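PDB 3FHK: UPF0403 protein yphP from Bacillus subtilis, which removes bacillithiol from S-bacillithiolated proteins as a dithiol bacilliredoxin and has protein disulfide isomerase activity. Local coordinates for residues A[52-56]-A[57-61]. The protein carries 2 engineered substitutions. Residues are numbered along the deposited sequence; the frame is centred on the assembly and turned at random. Where two conformers were deposited one is given.
Sequences VNSVC and GCAAG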
loop_
_atom_site.group_PDB
_atom_site.type_symbol
_atom_site.label_atom_id
_atom_site.label_comp_id
_atom_site.label_asym_id
_atom_site.label_seq_id
_atom_site.Cartn_x
_atom_site.Cartn_y
_atom_site.Cartn_z
ATOM N N VAL A 52 25.556 15.397 -1.271
ATOM C CA VAL A 52 24.453 14.983 -0.430
ATOM C C VAL A 52 23.284 14.633 -1.326
ATOM O O VAL A 52 22.609 15.513 -1.877
ATOM C CB VAL A 52 24.062 16.065 0.563
ATOM C CG1 VAL A 52 22.824 15.629 1.331
ATOM C CG2 VAL A 52 25.221 16.318 1.503
ATOM N N ASN A 53 23.073 13.331 -1.477
ATOM C CA ASN A 53 22.119 12.800 -2.429
ATOM C C ASN A 53 20.706 12.874 -1.861
ATOM O O ASN A 53 20.529 13.160 -0.677
ATOM C CB ASN A 53 22.506 11.364 -2.789
ATOM C CG ASN A 53 21.957 10.927 -4.136
ATOM O OD1 ASN A 53 21.302 11.701 -4.838
ATOM N ND2 ASN A 53 22.212 9.674 -4.496
ATOM N N SER A 54 19.708 12.634 -2.711
ATOM C CA SER A 54 18.303 12.771 -2.329
ATOM C C SER A 54 17.403 12.106 -3.373
ATOM O O SER A 54 17.806 11.927 -4.514
ATOM C CB SER A 54 17.936 14.256 -2.194
ATOM O OG SER A 54 16.527 14.457 -2.237
ATOM N N VAL A 55 16.179 11.761 -2.982
ATOM C CA VAL A 55 15.228 11.108 -3.887
ATOM C C VAL A 55 14.495 12.078 -4.827
ATOM O O VAL A 55 13.929 11.677 -5.845
ATOM C CB VAL A 55 14.178 10.309 -3.080
ATOM C CG1 VAL A 55 13.160 9.674 -4.000
ATOM C CG2 VAL A 55 14.857 9.242 -2.254
ATOM N N CYS A 56 14.488 13.358 -4.479
ATOM C CA CYS A 56 13.653 14.311 -5.196
ATOM C C CYS A 56 14.100 14.523 -6.645
ATOM O O CYS A 56 15.225 14.211 -7.024
ATOM C CB CYS A 56 13.635 15.639 -4.451
ATOM S SG CYS A 56 15.281 16.290 -4.271
ATOM N N GLY A 57 13.198 15.068 -7.448
ATOM C CA GLY A 57 13.427 15.262 -8.862
ATOM C C GLY A 57 14.684 16.045 -9.174
ATOM O O GLY A 57 15.384 15.745 -10.134
ATOM N N CYS A 58 14.990 17.052 -8.373
ATOM C CA CYS A 58 16.090 17.930 -8.745
ATOM C C CYS A 58 17.470 17.346 -8.400
ATOM O O CYS A 58 18.485 17.794 -8.931
ATOM C CB CYS A 58 15.900 19.329 -8.171
ATOM S SG CYS A 58 16.617 19.520 -6.575
ATOM N N ALA A 59 17.494 16.339 -7.530
ATOM C CA ALA A 59 18.679 15.505 -7.360
ATOM C C ALA A 59 18.918 14.679 -8.627
ATOM O O ALA A 59 20.058 14.557 -9.098
ATOM C CB ALA A 59 18.519 14.588 -6.162
ATOM N N ALA A 60 17.832 14.117 -9.163
ATOM C CA ALA A 60 17.856 13.299 -10.385
ATOM C C ALA A 60 18.158 14.113 -11.634
ATOM O O ALA A 60 18.955 13.704 -12.476
ATOM C CB ALA A 60 16.511 12.567 -10.567
ATOM N N GLY A 61 17.508 15.263 -11.755
ATOM C CA GLY A 61 17.604 16.067 -12.960
ATOM C C GLY A 61 18.766 17.040 -13.003
ATOM O O GLY A 61 19.174 17.483 -14.080
#
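The carbonyl oxygen of Cys56 receives two backbone N-H groups from the first turn of helix 57-73, both weakly. Ala60 N reaches this O atom at 3.4 Å along a nearly straight path (161°), whereas Ala59 N, 3.2 Å from the same Cys56 O, comes in strongly bent. Cys56 stands at the N-cap of the helix, where its carbonyl begins the helical bonding.

Its sulfur is set by a chi1 of 58°, which places SG between the backbone N and the carbonyl carbon, over the start of the helix. There Cys56 SG lies 3.9 Å from Ala59 N, beside the amino end of the helix. Cys58 swings its own sulfur to the same side, and the two SG atoms of Cys56 and Cys58 stand 4.2 Å apart, too far for a disulfide, and no such bond joins them in this structure. Gly57, the single residue between the two cysteines, opens the helix.

Ser54 suits the approach to the cap because its hydroxyl is short enough to fold along its own backbone: OG accepts the N-H of Cys56 at 3.2 Å, almost straight at 172°, forming an ST turn. The small methyl of Ala59 packs close to the Ser54 carbonyl, CB 3.2 Å from Ser54 O, with Cys56 SG also nearby. Further back, Asn53 OD1 takes a weak bond from Ser54 N and a stronger one from Arg64 of helix 57-73, which also bonds weakly to Ser54 O, while Asn53 ND2 is held by Met19 O.

Pro108 lies against both cysteines. A redox-active cysteine pair where a central strand passes into a helix is the hallmark of redox-active proteins of the thioredoxin superfamily, where the usual motif is CXXC; here it is CXC, and both cysteines are nucleophiles.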